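Local structure of 4-dehydrase (Streptomyces venezuelae, 2PO3) at residues I221-L224 / D230-G233; K320-H325 / A376-L381. The protein takes part in the biosynthesis of the amino sugar desosamine, probably as a pyridoxal phosphate-dependent transaminase acting on a TDP-linked sugar. All blocks are in the same frame, centred on the assembly; numbering follows the deposited sequence.

Contact 1: I221-L224 / D230-G233; sequences IRAL and DLPG
A223 and L231 meet through their beta carbons: A223 CB lies 3.6 Å from L231 CB, and the CA atoms of the two residues are 5.8 Å apart. Both CB atoms project across the gap, so the loop settles against the helix at the small methyl of A223. The other apolar touch is looser. With chi1 at 172° the branch of L231 lies beside its carbonyl carbon, and from there the side chain swings one methyl, CD2, across the helix toward L224; L231 CD2 ends 4.5 Å from L224 CG. The two segments bury 129 Å² between them, most of it on A223 and L231.

On the polar side the meeting is slight. The carbonyl of D230 comes past the same methyl, with D230 O 4.3 Å from A223 CB, while the carboxylate side chain stays at the exposed margin.

The rest of the helical turn is held from other directions. R222 reaches away from the loop to a salt bridge with E58 and a hydrogen bond to the backbone oxygen of A70, I221 packs on helix 76-87 and strand 69-73, and the backbone of L224 bonds to T240. L224 also packs on W109 of the second subunit, so this leucine joins the loop contact to the dimer interface.

The arrangement is that of a chain folding back on the helix it has just left: D230 and L231 return against the last turn of helix 215-225. The intervening connection carries F227 and F229, which line a bound TDP-sugar–PLP aldimine, in keeping with the interface-built active sites of fold type I PLP enzymes.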
# COMPACT_ATOMS: atom_id res chain seq x y z
N ILE A 221 -6.29 8.55 11.58
CA ILE A 221 -5.49 7.65 10.79
C ILE A 221 -6.39 6.65 10.08
O ILE A 221 -6.27 6.32 8.89
CB ILE A 221 -4.48 6.95 11.68
CG1 ILE A 221 -3.39 7.97 11.98
CG2 ILE A 221 -3.90 5.68 11.01
CD1 ILE A 221 -2.71 7.68 13.30
N ARG A 222 -7.33 6.15 10.84
CA ARG A 222 -8.23 5.20 10.25
C ARG A 222 -8.96 5.84 9.08
O ARG A 222 -8.98 5.37 7.95
CB ARG A 222 -9.14 4.62 11.32
CG ARG A 222 -9.70 3.28 10.90
CD ARG A 222 -10.52 2.61 11.98
NE ARG A 222 -9.80 2.22 13.19
CZ ARG A 222 -8.97 1.19 13.33
NH1 ARG A 222 -8.65 0.36 12.33
NH2 ARG A 222 -8.43 0.97 14.52
N ALA A 223 -9.57 6.98 9.33
CA ALA A 223 -10.29 7.61 8.25
C ALA A 223 -9.40 7.94 7.07
O ALA A 223 -9.77 7.67 5.93
CB ALA A 223 -11.09 8.82 8.74
N LEU A 224 -8.22 8.51 7.32
CA LEU A 224 -7.32 8.86 6.21
C LEU A 224 -6.85 7.64 5.41
O LEU A 224 -6.52 7.73 4.23
CB LEU A 224 -6.09 9.64 6.74
CG LEU A 224 -6.35 11.08 7.16
CD1 LEU A 224 -5.11 11.66 7.83
CD2 LEU A 224 -6.78 11.95 5.98
N ASP A 230 -15.38 9.48 6.37
CA ASP A 230 -15.95 9.59 7.71
C ASP A 230 -15.11 10.40 8.69
O ASP A 230 -15.00 10.11 9.89
CB ASP A 230 -16.51 8.25 8.24
CG ASP A 230 -17.53 7.68 7.26
OD1 ASP A 230 -18.60 8.22 7.02
OD2 ASP A 230 -17.10 6.61 6.62
N LEU A 231 -14.49 11.44 8.14
CA LEU A 231 -13.64 12.30 8.94
C LEU A 231 -14.22 13.72 8.94
O LEU A 231 -14.04 14.52 8.00
CB LEU A 231 -12.15 12.25 8.54
CG LEU A 231 -11.34 13.32 9.27
CD1 LEU A 231 -11.68 13.32 10.76
CD2 LEU A 231 -9.85 13.09 9.04
N PRO A 232 -14.94 14.00 10.02
CA PRO A 232 -15.52 15.32 10.11
C PRO A 232 -14.42 16.37 9.99
O PRO A 232 -13.50 16.41 10.81
CB PRO A 232 -16.28 15.34 11.44
CG PRO A 232 -16.50 13.89 11.85
CD PRO A 232 -15.44 13.09 11.09
N GLY A 233 -14.51 17.19 8.93
CA GLY A 233 -13.60 18.28 8.59
C GLY A 233 -12.53 17.90 7.59
O GLY A 233 -11.78 18.77 7.10

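Contact 2: K320-H325 / A376-L381; sequences KAEGVH and ADLLRL
L378 pushes one branch of its side chain from helix 369-394 against the carbon stem of E322. L378 CD1 sits 3.5 Å from E322 CB and 3.6 Å from E322 CG, while the second methyl is farther off, L378 CD2 being 4.2 Å from E322 CG. The two side chains meet at a slant. L378 has a chi1 of -117°, off the usual staggered positions, which hints at some strain in placing that methyl. V324 adds a weaker apolar touch, with its CG2 4.3 Å from L378 CD1.

Backbone bonding shapes the receiving surface. Helix 312-321 ends in a Schellman motif at G323, whose N bonds to K320 O at 3.0 Å and whose positive phi suits glycine. The chain then enters strand 324-325, parallel to strand 21-22.

The polar end of E322 turns elsewhere: the chain bends at chi2 (-52°), and the carboxylate oxygens accept from the backbone N-H groups of A9 and A16. The guanidinium NH2 of R374, also on helix 369-394, donates to E322 O. E322 thus plays two parts, its methylenes serving as apolar surface for L378 and its buried carboxylate gripping the N-terminal arm; two backbone donors would help it stay ionised there.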
# COMPACT_ATOMS: atom_id res chain seq x y z
N LYS A 320 28.90 -14.21 0.72
CA LYS A 320 27.96 -14.36 -0.34
C LYS A 320 28.46 -15.42 -1.31
O LYS A 320 27.70 -16.21 -1.86
CB LYS A 320 27.76 -13.06 -1.08
CG LYS A 320 26.72 -13.22 -2.17
CD LYS A 320 25.96 -11.93 -2.44
CE LYS A 320 24.45 -12.05 -2.25
NZ LYS A 320 23.95 -11.73 -0.89
N ALA A 321 29.76 -15.44 -1.54
CA ALA A 321 30.25 -16.45 -2.46
C ALA A 321 30.04 -17.87 -1.95
O ALA A 321 29.91 -18.85 -2.70
CB ALA A 321 31.68 -16.23 -2.91
N GLU A 322 29.99 -17.99 -0.66
CA GLU A 322 29.80 -19.30 -0.06
C GLU A 322 28.34 -19.69 0.06
O GLU A 322 28.03 -20.73 0.63
CB GLU A 322 30.46 -19.38 1.33
CG GLU A 322 32.00 -19.45 1.25
CD GLU A 322 32.47 -20.55 0.32
OE1 GLU A 322 32.02 -21.68 0.30
OE2 GLU A 322 33.42 -20.14 -0.49
N GLY A 323 27.46 -18.85 -0.48
CA GLY A 323 26.03 -19.14 -0.40
C GLY A 323 25.41 -18.69 0.93
O GLY A 323 24.41 -19.23 1.41
N VAL A 324 26.03 -17.70 1.54
CA VAL A 324 25.58 -17.17 2.82
C VAL A 324 25.33 -15.72 2.62
O VAL A 324 26.25 -14.93 2.54
CB VAL A 324 26.64 -17.30 3.88
CG1 VAL A 324 26.07 -16.72 5.17
CG2 VAL A 324 27.02 -18.77 4.08
N HIS A 325 24.06 -15.40 2.52
CA HIS A 325 23.64 -14.04 2.27
C HIS A 325 23.32 -13.22 3.47
O HIS A 325 22.29 -13.46 4.08
CB HIS A 325 22.46 -14.04 1.31
CG HIS A 325 22.81 -14.89 0.15
ND1 HIS A 325 22.57 -16.26 0.17
CD2 HIS A 325 23.37 -14.57 -1.04
CE1 HIS A 325 22.99 -16.74 -1.00
NE2 HIS A 325 23.47 -15.75 -1.74
N ALA A 376 29.70 -18.97 11.46
CA ALA A 376 30.67 -18.50 12.44
C ALA A 376 32.09 -18.85 11.99
O ALA A 376 32.96 -18.02 12.07
CB ALA A 376 30.42 -19.17 13.78
N ASP A 377 32.27 -20.08 11.51
CA ASP A 377 33.54 -20.62 11.03
C ASP A 377 34.11 -19.81 9.90
O ASP A 377 35.32 -19.55 9.84
CB ASP A 377 33.38 -22.06 10.56
CG ASP A 377 33.41 -23.03 11.70
OD1 ASP A 377 33.61 -22.68 12.87
OD2 ASP A 377 33.20 -24.26 11.28
N LEU A 378 33.21 -19.43 9.00
CA LEU A 378 33.53 -18.61 7.87
C LEU A 378 33.92 -17.21 8.38
O LEU A 378 34.88 -16.58 7.94
CB LEU A 378 32.29 -18.52 6.96
CG LEU A 378 32.47 -19.11 5.56
CD1 LEU A 378 31.26 -18.78 4.66
CD2 LEU A 378 33.74 -18.55 4.93
N LEU A 379 33.19 -16.70 9.36
CA LEU A 379 33.54 -15.39 9.89
C LEU A 379 34.89 -15.42 10.59
O LEU A 379 35.72 -14.51 10.49
CB LEU A 379 32.53 -14.95 10.94
CG LEU A 379 31.31 -14.27 10.33
CD1 LEU A 379 30.42 -13.75 11.46
CD2 LEU A 379 31.77 -13.08 9.50
N ARG A 380 35.10 -16.50 11.34
CA ARG A 380 36.32 -16.69 12.09
C ARG A 380 37.49 -16.73 11.12
O ARG A 380 38.52 -16.14 11.38
CB ARG A 380 36.21 -17.96 12.90
CG ARG A 380 37.41 -18.25 13.79
CD ARG A 380 37.04 -19.32 14.78
NE ARG A 380 36.06 -18.88 15.78
CZ ARG A 380 36.36 -18.19 16.89
NH1 ARG A 380 37.60 -17.81 17.19
NH2 ARG A 380 35.38 -17.85 17.75
N LEU A 381 37.33 -17.40 9.99
CA LEU A 381 38.39 -17.45 9.00
C LEU A 381 38.76 -16.03 8.54
O LEU A 381 39.92 -15.58 8.57
CB LEU A 381 37.94 -18.33 7.81
CG LEU A 381 38.85 -18.34 6.59
CD1 LEU A 381 40.17 -18.97 7.02
CD2 LEU A 381 38.27 -19.19 5.46

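Contact 1 and contact 2 sit at far ends of the subunit, about 51 Å between centres and about 33 Å between nearest atoms. Both segments of contact 1 come earlier in the chain than either segment of contact 2. Each is near a bound TDP-sugar–PLP aldimine without lining it: the side chain of D230 is about 8 Å from one, that of V324 about 10 Å. Given the spacing, these are probably different copies of the ligand in the dimer. Contact 1 borders the second subunit through L224, whereas contact 2 touches no other chain and joins C-terminal elements to the N-terminal arm.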